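Local coordinates for protein tryptophanyl-tRNA synthetase (Thermus thermophilus, PDB 2EL7) that probably catalyses the ATP-dependent attachment of tryptophan to tRNA(Trp), working as a homodimeric class I aminoacyl-tRNA synthetase, at residues 6-11 with 39-44; 78-83 with 307-312; 2-7 with 31-36; 142-147 with 177-182. All coordinates share one frame; numbering follows the deposited sequence.

How the contacts relate
From the N terminus, contact 3 (2-7 with 31-36) closes the first loop, joining the start of strand 4-8 to the end of helix 16-33. Contact 1 opens from the same strand, shares S6 and G7 with it, and closes slightly later, so the two overlap in a staggered way and together tie up one beta-alpha-beta unit. Contact 2 opens after both have closed and spans a long loop, bringing helix 296-324 against strand 80-83, the third strand of the same sheet. Nested inside that loop lies contact 4, which joins the two strands of a second beta-alpha-beta unit. D143 of contact 4 meets K2 and R3 of contact 3, whereas contacts 2 and 4 do not touch.

Contact 1: 6-11 with 39-44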
loop_
_atom_site.group_PDB
_atom_site.type_symbol
_atom_site.label_atom_id
_atom_site.label_comp_id
_atom_site.label_asym_id
_atom_site.label_seq_id
_atom_site.Cartn_x
_atom_site.Cartn_y
_atom_site.Cartn_z
ATOM N N SER A 6 -3.115 19.961 -2.322
ATOM C CA SER A 6 -1.918 20.367 -3.058
ATOM C C SER A 6 -0.683 19.648 -2.523
ATOM O O SER A 6 -0.420 19.665 -1.322
ATOM C CB SER A 6 -1.728 21.887 -2.978
ATOM O OG SER A 6 -2.886 22.575 -3.453
ATOM N N GLY A 7 0.072 19.026 -3.425
ATOM C CA GLY A 7 1.260 18.297 -3.039
ATOM C C GLY A 7 2.523 19.124 -3.016
ATOM O O GLY A 7 2.851 19.814 -3.992
ATOM N N ILE A 8 3.237 19.043 -1.890
ATOM C CA ILE A 8 4.488 19.760 -1.676
ATOM C C ILE A 8 5.651 18.765 -1.622
ATOM O O ILE A 8 5.641 17.817 -0.821
ATOM C CB ILE A 8 4.436 20.540 -0.350
ATOM C CG1 ILE A 8 3.499 21.739 -0.499
ATOM C CG2 ILE A 8 5.853 20.988 0.082
ATOM C CD1 ILE A 8 3.394 22.558 0.774
ATOM N N GLN A 9 6.658 18.972 -2.461
ATOM C CA GLN A 9 7.800 18.057 -2.437
ATOM C C GLN A 9 8.591 18.212 -1.133
ATOM O O GLN A 9 8.752 19.323 -0.619
ATOM C CB GLN A 9 8.696 18.299 -3.659
ATOM C CG GLN A 9 7.992 17.967 -4.957
ATOM C CD GLN A 9 7.379 16.575 -4.921
ATOM O OE1 GLN A 9 8.042 15.610 -4.517
ATOM N NE2 GLN A 9 6.109 16.457 -5.339
ATOM N N PRO A 10 9.096 17.094 -0.584
ATOM C CA PRO A 10 9.870 17.107 0.662
ATOM C C PRO A 10 11.275 17.727 0.461
ATOM O O PRO A 10 12.280 17.012 0.332
ATOM C CB PRO A 10 9.917 15.632 1.029
ATOM C CG PRO A 10 10.063 14.982 -0.300
ATOM C CD PRO A 10 9.059 15.737 -1.159
ATOM N N SER A 11 11.335 19.055 0.419
ATOM C CA SER A 11 12.604 19.755 0.204
ATOM C C SER A 11 12.555 21.206 0.666
ATOM O O SER A 11 11.543 21.882 0.495
ATOM C CB SER A 11 12.965 19.732 -1.284
ATOM O OG SER A 11 13.840 20.802 -1.605
ATOM N N PHE A 39 -2.786 20.994 2.381
ATOM C CA PHE A 39 -1.449 21.026 1.777
ATOM C C PHE A 39 -0.691 19.875 2.365
ATOM O O PHE A 39 -0.483 19.827 3.574
ATOM C CB PHE A 39 -0.739 22.361 2.048
ATOM C CG PHE A 39 -1.392 23.545 1.365
ATOM C CD1 PHE A 39 -2.388 24.288 2.018
ATOM C CD2 PHE A 39 -0.996 23.929 0.082
ATOM C CE1 PHE A 39 -2.971 25.392 1.412
ATOM C CE2 PHE A 39 -1.575 25.045 -0.552
ATOM C CZ PHE A 39 -2.562 25.782 0.106
ATOM N N CYS A 40 -0.289 18.944 1.494
ATOM C CA CYS A 40 0.388 17.704 1.888
ATOM C C CYS A 40 1.841 17.584 1.434
ATOM O O CYS A 40 2.114 17.556 0.237
ATOM C CB CYS A 40 -0.422 16.518 1.337
ATOM S SG CYS A 40 0.034 14.832 1.859
ATOM N N ILE A 41 2.761 17.508 2.400
ATOM C CA ILE A 41 4.179 17.359 2.121
ATOM C C ILE A 41 4.333 15.858 1.824
ATOM O O ILE A 41 4.280 15.025 2.736
ATOM C CB ILE A 41 5.027 17.769 3.360
ATOM C CG1 ILE A 41 4.936 19.284 3.582
ATOM C CG2 ILE A 41 6.487 17.353 3.168
ATOM C CD1 ILE A 41 5.651 19.778 4.840
ATOM N N VAL A 42 4.536 15.506 0.560
ATOM C CA VAL A 42 4.616 14.089 0.197
ATOM C C VAL A 42 5.951 13.369 0.420
ATOM O O VAL A 42 6.608 12.958 -0.531
ATOM C CB VAL A 42 4.144 13.865 -1.279
ATOM C CG1 VAL A 42 2.669 14.173 -1.391
ATOM C CG2 VAL A 42 4.924 14.746 -2.232
ATOM N N ASP A 43 6.294 13.154 1.688
ATOM C CA ASP A 43 7.551 12.509 2.041
ATOM C C ASP A 43 7.672 11.091 1.471
ATOM O O ASP A 43 8.770 10.655 1.123
ATOM C CB ASP A 43 7.750 12.531 3.573
ATOM C CG ASP A 43 6.604 11.873 4.346
ATOM O OD1 ASP A 43 6.783 11.618 5.549
ATOM O OD2 ASP A 43 5.530 11.604 3.773
ATOM N N TYR A 44 6.553 10.380 1.348
ATOM C CA TYR A 44 6.570 9.035 0.775
ATOM C C TYR A 44 7.060 9.009 -0.670
ATOM O O TYR A 44 7.474 7.964 -1.156
ATOM C CB TYR A 44 5.181 8.389 0.849
ATOM C CG TYR A 44 4.939 7.648 2.152
ATOM C CD1 TYR A 44 3.648 7.492 2.668
ATOM C CD2 TYR A 44 6.004 7.119 2.877
ATOM C CE1 TYR A 44 3.428 6.835 3.880
ATOM C CE2 TYR A 44 5.798 6.455 4.090
ATOM C CZ TYR A 44 4.512 6.318 4.586
ATOM O OH TYR A 44 4.317 5.673 5.792
#
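P10 and V42 each sit at the centre of an inverse gamma turn, so each of the two paired parallel strands is followed by the same kind of tight turn. The turn at V42 is closed by D43 N to I41 O at 2.9 Å, the one at P10 by a weak bond from S11 N to Q9 O. P10 lays its ring atom CD 3.8 Å from V42 O. Behind the turns, S6, G7 and I8 run in parallel register with F39, C40 and I41, held by C40 N to S6 O, I8 N to C40 O and V42 N to I8 O. CG2 of V42, placed between its own N and carbonyl carbon, lies 3.5 Å from I8 O, and Q9, bent at chi2 (-51°), brings NE2 to 3.7 Å from the same methyl. On the face carrying S6, I8, F39 and I41, I8 CG2 meets I41 CG1 at 4.0 Å, and S6 CB comes obliquely to the F39 ring. P10 and S11 belong to the predicted HIGH motif, which starts two residues after strand 4-8 ends. W26 stands edge-to-face with F39, helix 55-72 packs against I8 and I41, helix 124-139 against C40 and V42, and strand 80-83 continues the sheet beyond strand 37-41.

Contact 2: 78-83 with 307-312; sequences KVTLFV and AKRARA
R309 extends its side chain from helix 296-324 across T80, the first residue of strand 80-83, and the route of that chain explains half of the contact. CB leaves the helix toward the strand, and with CG anti to the backbone N (chi1 -170°) the first part runs straight out. CG comes 4.0 Å from T80 OG1, and CD rests 3.9 Å from the methyl CG2 of T80. A bend at chi3 (-58°) then swings NE and CZ round the hydroxyl, which lies at the edge of the guanidinium and near its plane. At the tip, NH2 donates to T80 OG1 at 2.9 Å, although the hydroxyl is crowded in the model and its exact place is doubtful; V79 O is 3.1 Å from the same NH2. With a leucine at this position the T80 hydroxyl would probably lose its charged donor, and the end of the strand its polar tie to the helix. The other half is apolar. A310 CB sits over one face of the F82 ring, 3.9 Å from its centroid and 17° off the normal, a CH-pi contact, while F82 CB meets A307 CB at 4.3 Å. Y140 meets the F82 ring edge-to-face. The short helix and strand segments cross almost at a right angle, with alanines where the two come close. Chemically, T80 OG1 is bonded to R35 O and, less surely, to R309, and V79 O, near R309 and bonded to R35, may offset some of the repulsion between these two arginines.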
loop_
_atom_site.group_PDB
_atom_site.type_symbol
_atom_site.label_atom_id
_atom_site.label_comp_id
_atom_site.label_asym_id
_atom_site.label_seq_id
_atom_site.Cartn_x
_atom_site.Cartn_y
_atom_site.Cartn_z
ATOM N N LYS A 78 -4.645 29.709 8.835
ATOM C CA LYS A 78 -5.733 29.687 7.868
ATOM C C LYS A 78 -5.924 28.340 7.174
ATOM O O LYS A 78 -7.064 27.899 7.005
ATOM C CB LYS A 78 -5.495 30.730 6.790
ATOM C CG LYS A 78 -5.474 32.181 7.270
ATOM C CD LYS A 78 -5.282 33.097 6.085
ATOM C CE LYS A 78 -4.863 34.486 6.506
ATOM N NZ LYS A 78 -4.384 35.243 5.309
ATOM N N VAL A 79 -4.830 27.669 6.793
ATOM C CA VAL A 79 -4.970 26.403 6.076
ATOM C C VAL A 79 -4.731 25.117 6.860
ATOM O O VAL A 79 -4.713 25.122 8.103
ATOM C CB VAL A 79 -4.082 26.386 4.808
ATOM C CG1 VAL A 79 -4.240 27.707 4.060
ATOM C CG2 VAL A 79 -2.607 26.114 5.169
ATOM N N THR A 80 -4.576 24.010 6.125
ATOM C CA THR A 80 -4.348 22.697 6.736
ATOM C C THR A 80 -3.140 22.066 6.099
ATOM O O THR A 80 -3.219 21.539 5.010
ATOM C CB THR A 80 -5.592 21.796 6.576
ATOM O OG1 THR A 80 -6.645 22.351 7.366
ATOM C CG2 THR A 80 -5.343 20.360 7.053
ATOM N N LEU A 81 -2.017 22.138 6.806
ATOM C CA LEU A 81 -0.731 21.620 6.351
ATOM C C LEU A 81 -0.329 20.425 7.163
ATOM O O LEU A 81 -0.329 20.483 8.384
ATOM C CB LEU A 81 0.331 22.696 6.506
ATOM C CG LEU A 81 1.775 22.415 6.076
ATOM C CD1 LEU A 81 1.833 22.128 4.580
ATOM C CD2 LEU A 81 2.626 23.656 6.404
ATOM N N PHE A 82 0.034 19.347 6.479
ATOM C CA PHE A 82 0.427 18.113 7.137
ATOM C C PHE A 82 1.397 17.288 6.292
ATOM O O PHE A 82 1.597 17.562 5.098
ATOM C CB PHE A 82 -0.822 17.301 7.456
ATOM C CG PHE A 82 -1.604 16.884 6.248
ATOM C CD1 PHE A 82 -1.379 15.655 5.659
ATOM C CD2 PHE A 82 -2.595 17.710 5.721
ATOM C CE1 PHE A 82 -2.141 15.236 4.548
ATOM C CE2 PHE A 82 -3.353 17.316 4.625
ATOM C CZ PHE A 82 -3.124 16.064 4.031
ATOM N N VAL A 83 2.012 16.290 6.923
ATOM C CA VAL A 83 2.969 15.410 6.259
ATOM C C VAL A 83 2.266 14.118 5.859
ATOM O O VAL A 83 1.622 13.479 6.691
ATOM C CB VAL A 83 4.144 15.045 7.194
ATOM C CG1 VAL A 83 5.048 14.009 6.511
ATOM C CG2 VAL A 83 4.926 16.292 7.552
ATOM N N ALA A 307 -2.487 17.596 10.785
ATOM C CA ALA A 307 -2.706 16.168 10.712
ATOM C C ALA A 307 -3.978 15.716 11.436
ATOM O O ALA A 307 -4.703 14.846 10.927
ATOM C CB ALA A 307 -1.481 15.423 11.261
ATOM N N LYS A 308 -4.265 16.296 12.604
ATOM C CA LYS A 308 -5.464 15.906 13.363
ATOM C C LYS A 308 -6.676 16.117 12.492
ATOM O O LYS A 308 -7.517 15.234 12.336
ATOM C CB LYS A 308 -5.617 16.744 14.641
ATOM C CG LYS A 308 -4.426 16.653 15.556
ATOM C CD LYS A 308 -4.706 17.214 16.942
ATOM C CE LYS A 308 -3.413 17.182 17.773
ATOM N NZ LYS A 308 -3.597 17.668 19.164
ATOM N N ARG A 309 -6.722 17.310 11.920
ATOM C CA ARG A 309 -7.780 17.761 11.031
ATOM C C ARG A 309 -7.947 16.889 9.773
ATOM O O ARG A 309 -9.066 16.522 9.417
ATOM C CB ARG A 309 -7.464 19.206 10.639
ATOM C CG ARG A 309 -8.547 19.920 9.910
ATOM C CD ARG A 309 -8.091 21.370 9.657
ATOM N NE ARG A 309 -7.755 22.099 10.879
ATOM C CZ ARG A 309 -6.653 22.836 11.056
ATOM N NH1 ARG A 309 -6.454 23.461 12.208
ATOM N NH2 ARG A 309 -5.745 22.944 10.101
ATOM N N ALA A 310 -6.838 16.562 9.101
ATOM C CA ALA A 310 -6.906 15.747 7.903
ATOM C C ALA A 310 -7.310 14.308 8.260
ATOM O O ALA A 310 -8.106 13.682 7.555
ATOM C CB ALA A 310 -5.562 15.763 7.189
ATOM N N ARG A 311 -6.758 13.795 9.363
ATOM C CA ARG A 311 -7.040 12.439 9.831
ATOM C C ARG A 311 -8.499 12.231 10.261
ATOM O O ARG A 311 -9.026 11.122 10.170
ATOM C CB ARG A 311 -6.101 12.084 10.992
ATOM C CG ARG A 311 -6.307 10.669 11.553
ATOM C CD ARG A 311 -5.080 10.157 12.301
ATOM N NE ARG A 311 -4.638 11.124 13.303
ATOM C CZ ARG A 311 -3.477 11.781 13.264
ATOM N NH1 ARG A 311 -2.610 11.569 12.271
ATOM N NH2 ARG A 311 -3.212 12.699 14.197
ATOM N N ALA A 312 -9.144 13.283 10.747
ATOM C CA ALA A 312 -10.541 13.182 11.151
ATOM C C ALA A 312 -11.318 12.816 9.879
ATOM O O ALA A 312 -12.190 11.930 9.891
ATOM C CB ALA A 312 -11.041 14.535 11.744
#

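Contact 3: 2-7 with 31-36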
loop_
_atom_site.group_PDB
_atom_site.type_symbol
_atom_site.label_atom_id
_atom_site.label_comp_id
_atom_site.label_asym_id
_atom_site.label_seq_id
_atom_site.Cartn_x
_atom_site.Cartn_y
_atom_site.Cartn_z
ATOM N N LYS A 2 -14.468 22.960 -3.537
ATOM C CA LYS A 2 -14.779 22.939 -2.097
ATOM C C LYS A 2 -13.548 22.559 -1.266
ATOM O O LYS A 2 -13.266 23.159 -0.232
ATOM C CB LYS A 2 -15.877 21.923 -1.767
ATOM C CG LYS A 2 -17.273 22.224 -2.289
ATOM C CD LYS A 2 -18.185 21.090 -1.862
ATOM C CE LYS A 2 -19.622 21.313 -2.285
ATOM N NZ LYS A 2 -20.478 20.172 -1.842
ATOM N N ARG A 3 -12.832 21.533 -1.697
ATOM C CA ARG A 3 -11.651 21.122 -0.964
ATOM C C ARG A 3 -10.536 20.840 -1.932
ATOM O O ARG A 3 -10.707 20.103 -2.899
ATOM C CB ARG A 3 -11.911 19.877 -0.125
ATOM C CG ARG A 3 -10.664 19.443 0.637
ATOM C CD ARG A 3 -10.987 18.326 1.582
ATOM N NE ARG A 3 -11.800 18.815 2.683
ATOM C CZ ARG A 3 -12.615 18.057 3.404
ATOM N NH1 ARG A 3 -13.297 18.603 4.380
ATOM N NH2 ARG A 3 -12.755 16.759 3.147
ATOM N N VAL A 4 -9.396 21.443 -1.671
ATOM C CA VAL A 4 -8.257 21.281 -2.538
ATOM C C VAL A 4 -7.118 20.518 -1.871
ATOM O O VAL A 4 -6.887 20.668 -0.678
ATOM C CB VAL A 4 -7.744 22.675 -3.011
ATOM C CG1 VAL A 4 -6.393 22.543 -3.731
ATOM C CG2 VAL A 4 -8.769 23.292 -3.957
ATOM N N LEU A 5 -6.444 19.662 -2.633
ATOM C CA LEU A 5 -5.306 18.955 -2.096
ATOM C C LEU A 5 -4.116 19.350 -2.946
ATOM O O LEU A 5 -4.115 19.127 -4.162
ATOM C CB LEU A 5 -5.475 17.440 -2.147
ATOM C CG LEU A 5 -4.171 16.785 -1.625
ATOM C CD1 LEU A 5 -4.012 16.981 -0.112
ATOM C CD2 LEU A 5 -4.159 15.314 -1.943
ATOM N N SER A 6 -3.115 19.961 -2.322
ATOM C CA SER A 6 -1.918 20.367 -3.058
ATOM C C SER A 6 -0.683 19.648 -2.523
ATOM O O SER A 6 -0.420 19.665 -1.322
ATOM C CB SER A 6 -1.728 21.887 -2.978
ATOM O OG SER A 6 -2.886 22.575 -3.453
ATOM N N GLY A 7 0.072 19.026 -3.425
ATOM C CA GLY A 7 1.260 18.297 -3.039
ATOM C C GLY A 7 2.523 19.124 -3.016
ATOM O O GLY A 7 2.851 19.814 -3.992
ATOM N N GLU A 31 -6.671 31.632 0.869
ATOM C CA GLU A 31 -7.527 32.770 1.218
ATOM C C GLU A 31 -8.980 32.409 0.932
ATOM O O GLU A 31 -9.894 32.805 1.657
ATOM C CB GLU A 31 -7.172 34.010 0.385
ATOM C CG GLU A 31 -5.754 34.499 0.556
ATOM C CD GLU A 31 -5.570 35.248 1.842
ATOM O OE1 GLU A 31 -4.528 35.053 2.502
ATOM O OE2 GLU A 31 -6.468 36.040 2.199
ATOM N N LYS A 32 -9.181 31.633 -0.124
ATOM C CA LYS A 32 -10.517 31.258 -0.537
ATOM C C LYS A 32 -11.124 30.055 0.195
ATOM O O LYS A 32 -12.323 30.052 0.534
ATOM C CB LYS A 32 -10.500 31.002 -2.049
ATOM C CG LYS A 32 -11.853 30.780 -2.676
ATOM C CD LYS A 32 -11.760 30.851 -4.197
ATOM C CE LYS A 32 -13.099 30.540 -4.863
ATOM N NZ LYS A 32 -14.187 31.472 -4.445
ATOM N N LEU A 33 -10.309 29.043 0.459
ATOM C CA LEU A 33 -10.848 27.850 1.091
ATOM C C LEU A 33 -10.569 27.704 2.572
ATOM O O LEU A 33 -11.224 26.925 3.249
ATOM C CB LEU A 33 -10.384 26.608 0.321
ATOM C CG LEU A 33 -10.738 26.722 -1.170
ATOM C CD1 LEU A 33 -10.126 25.569 -1.973
ATOM C CD2 LEU A 33 -12.252 26.757 -1.315
ATOM N N GLY A 34 -9.608 28.458 3.076
ATOM C CA GLY A 34 -9.312 28.387 4.486
ATOM C C GLY A 34 -8.805 27.019 4.899
ATOM O O GLY A 34 -7.783 26.560 4.375
ATOM N N ARG A 35 -9.523 26.363 5.818
ATOM C CA ARG A 35 -9.126 25.059 6.337
ATOM C C ARG A 35 -9.305 23.922 5.329
ATOM O O ARG A 35 -8.693 22.868 5.433
ATOM C CB ARG A 35 -9.911 24.757 7.606
ATOM C CG ARG A 35 -9.064 24.553 8.839
ATOM C CD ARG A 35 -8.731 25.798 9.651
ATOM N NE ARG A 35 -7.278 25.992 9.732
ATOM C CZ ARG A 35 -6.596 26.456 10.784
ATOM N NH1 ARG A 35 -5.287 26.591 10.689
ATOM N NH2 ARG A 35 -7.188 26.762 11.929
ATOM N N ASP A 36 -10.152 24.136 4.341
ATOM C CA ASP A 36 -10.356 23.128 3.324
ATOM C C ASP A 36 -9.347 23.238 2.207
ATOM O O ASP A 36 -9.531 22.694 1.122
ATOM C CB ASP A 36 -11.779 23.189 2.808
ATOM C CG ASP A 36 -12.712 22.368 3.663
ATOM O OD1 ASP A 36 -13.818 22.855 3.974
ATOM O OD2 ASP A 36 -12.332 21.224 4.026
#
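R3 and D36 meet side-on, with NE and NH1 of the guanidinium both directed at a single carboxylate oxygen. D36 OD2 lies 2.8 Å from R3 NE and also 2.8 Å from R3 NH1, almost exactly in the guanidinium plane, yet the carboxylate itself is turned so that the two planes stand 42° apart. Both nitrogens therefore reach OD2 from the same face of the carboxylate, NE from well above its plane and NH1 from the syn side. The arginine gets there by an extended start and a bend at chi3 (-70°), which brings its NE edge round to the aspartate. Next to the salt bridge, V4 N donates to D36 O at 3.1 Å, and D36 CB lies 3.4 Å from K2 O. V4 and L33 cross at about a right angle, CG2 of the valine against CD1 of the leucine. In this way the last turn of helix 16-33 and the loop after it, which passes through G34 with positive phi, are fastened to the start of strand 4-8. R3 NH2 has a second partner in Y140 O, and D143 OD1 accepts from the backbone N of K2 and of R3. Replacing R3 by a methionine would probably leave the D36 carboxylate without its countercharge and free to turn. With two donors on one oxygen, the negative charge of D36 is likely to be drawn toward OD2 and its ionised form favoured.

Contact 4: 142-147 with 177-182; sequences ADTVPV and QALLNP
Q177 N donates to D143 O at 2.9 Å, the first of four backbone bonds that pair the two strands. Q177 O accepts from V145 N at 3.0 Å, with the CA-H of T144 as a weaker contact beside it, T144 CA lying 3.3 Å from that oxygen. The pairing carries on with L179 N to V145 O and V147 N to L179 O at 3.1 Å. P146, which has no N-H to give, fits between V145 O and V147 N, so the bonding to strand 177-179 is not interrupted. T144, P146, Q177 and L179 share one face of the sheet, where T144 CG2, anti to its own N, lies 3.7 Å from L179 CB, and P146 CB lies 4.4 Å from L179 CB. Just past the end of strand 144-146, V147 CG2 meets A178 CB at 3.9 Å, and L180 CD2 reaches V147 O. Strand 4-8 runs alongside through backbone bonds of D143 to R3 and T144 to L5, and W26 and I29 of helix 16-33 cover the face of P146 and L179. With helix 153-169 the strands form a beta-alpha-beta crossover, the repeating unit of the Rossmann-like class I synthetase core, and V147 leads into G148, E149 and D150, predicted to bind ATP.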
loop_
_atom_site.group_PDB
_atom_site.type_symbol
_atom_site.label_atom_id
_atom_site.label_comp_id
_atom_site.label_asym_id
_atom_site.label_seq_id
_atom_site.Cartn_x
_atom_site.Cartn_y
_atom_site.Cartn_z
ATOM N N ALA A 142 -10.866 15.379 -1.808
ATOM C CA ALA A 142 -10.519 16.652 -2.450
ATOM C C ALA A 142 -11.093 16.632 -3.862
ATOM O O ALA A 142 -11.038 15.614 -4.530
ATOM C CB ALA A 142 -8.969 16.852 -2.518
ATOM N N ASP A 143 -11.622 17.753 -4.330
ATOM C CA ASP A 143 -12.191 17.796 -5.677
ATOM C C ASP A 143 -11.328 18.615 -6.629
ATOM O O ASP A 143 -11.604 18.689 -7.820
ATOM C CB ASP A 143 -13.620 18.370 -5.636
ATOM C CG ASP A 143 -13.657 19.807 -5.141
ATOM O OD1 ASP A 143 -14.321 20.091 -4.129
ATOM O OD2 ASP A 143 -13.015 20.666 -5.763
ATOM N N THR A 144 -10.276 19.234 -6.116
ATOM C CA THR A 144 -9.418 20.028 -6.973
ATOM C C THR A 144 -7.970 19.793 -6.602
ATOM O O THR A 144 -7.616 19.658 -5.423
ATOM C CB THR A 144 -9.752 21.515 -6.847
ATOM O OG1 THR A 144 -11.144 21.705 -7.137
ATOM C CG2 THR A 144 -8.923 22.346 -7.831
ATOM N N VAL A 145 -7.122 19.741 -7.612
ATOM C CA VAL A 145 -5.730 19.498 -7.363
ATOM C C VAL A 145 -4.877 20.356 -8.267
ATOM O O VAL A 145 -4.920 20.200 -9.474
ATOM C CB VAL A 145 -5.381 18.025 -7.613
ATOM C CG1 VAL A 145 -3.909 17.769 -7.235
ATOM C CG2 VAL A 145 -6.298 17.112 -6.799
ATOM N N PRO A 146 -4.100 21.288 -7.698
ATOM C CA PRO A 146 -3.251 22.129 -8.545
ATOM C C PRO A 146 -2.060 21.332 -9.033
ATOM O O PRO A 146 -1.399 20.666 -8.247
ATOM C CB PRO A 146 -2.848 23.266 -7.619
ATOM C CG PRO A 146 -2.830 22.617 -6.283
ATOM C CD PRO A 146 -4.071 21.748 -6.298
ATOM N N VAL A 147 -1.807 21.387 -10.338
ATOM C CA VAL A 147 -0.698 20.653 -10.953
ATOM C C VAL A 147 -0.144 21.367 -12.200
ATOM O O VAL A 147 -0.835 22.187 -12.820
ATOM C CB VAL A 147 -1.153 19.249 -11.408
ATOM C CG1 VAL A 147 -1.580 18.403 -10.211
ATOM C CG2 VAL A 147 -2.297 19.397 -12.402
ATOM N N GLN A 177 -10.681 17.424 -10.241
ATOM C CA GLN A 177 -10.321 18.133 -11.450
ATOM C C GLN A 177 -8.984 18.824 -11.247
ATOM O O GLN A 177 -8.687 19.303 -10.150
ATOM C CB GLN A 177 -11.398 19.156 -11.809
ATOM C CG GLN A 177 -12.540 18.557 -12.608
ATOM C CD GLN A 177 -13.704 19.516 -12.756
ATOM O OE1 GLN A 177 -13.509 20.705 -13.041
ATOM N NE2 GLN A 177 -14.929 19.007 -12.572
ATOM N N ALA A 178 -8.176 18.842 -12.301
ATOM C CA ALA A 178 -6.875 19.484 -12.273
ATOM C C ALA A 178 -7.060 20.998 -12.318
ATOM O O ALA A 178 -7.960 21.510 -12.996
ATOM C CB ALA A 178 -6.060 19.045 -13.458
ATOM N N LEU A 179 -6.230 21.713 -11.565
ATOM C CA LEU A 179 -6.278 23.169 -11.566
ATOM C C LEU A 179 -4.932 23.613 -12.106
ATOM O O LEU A 179 -3.907 23.456 -11.430
ATOM C CB LEU A 179 -6.464 23.729 -10.151
ATOM C CG LEU A 179 -6.372 25.258 -9.975
ATOM C CD1 LEU A 179 -7.481 25.929 -10.790
ATOM C CD2 LEU A 179 -6.512 25.630 -8.490
ATOM N N LEU A 180 -4.933 24.130 -13.331
ATOM C CA LEU A 180 -3.703 24.608 -13.947
ATOM C C LEU A 180 -3.449 26.036 -13.494
ATOM O O LEU A 180 -4.288 26.641 -12.830
ATOM C CB LEU A 180 -3.811 24.536 -15.465
ATOM C CG LEU A 180 -3.885 23.088 -15.952
ATOM C CD1 LEU A 180 -4.164 23.020 -17.438
ATOM C CD2 LEU A 180 -2.582 22.410 -15.642
ATOM N N ASN A 181 -2.304 26.576 -13.888
ATOM C CA ASN A 181 -1.885 27.917 -13.487
ATOM C C ASN A 181 -1.262 28.680 -14.673
ATOM O O ASN A 181 -0.083 29.088 -14.632
ATOM C CB ASN A 181 -0.872 27.741 -12.347
ATOM C CG ASN A 181 -0.512 29.035 -11.665
ATOM O OD1 ASN A 181 -1.315 29.960 -11.603
ATOM N ND2 ASN A 181 0.702 29.092 -11.119
ATOM N N PRO A 182 -2.058 28.914 -15.735
ATOM C CA PRO A 182 -1.637 29.611 -16.957
ATOM C C PRO A 182 -1.144 31.044 -16.741
ATOM O O PRO A 182 -0.214 31.501 -17.419
ATOM C CB PRO A 182 -2.881 29.554 -17.822
ATOM C CG PRO A 182 -3.970 29.725 -16.807
ATOM C CD PRO A 182 -3.527 28.774 -15.706
#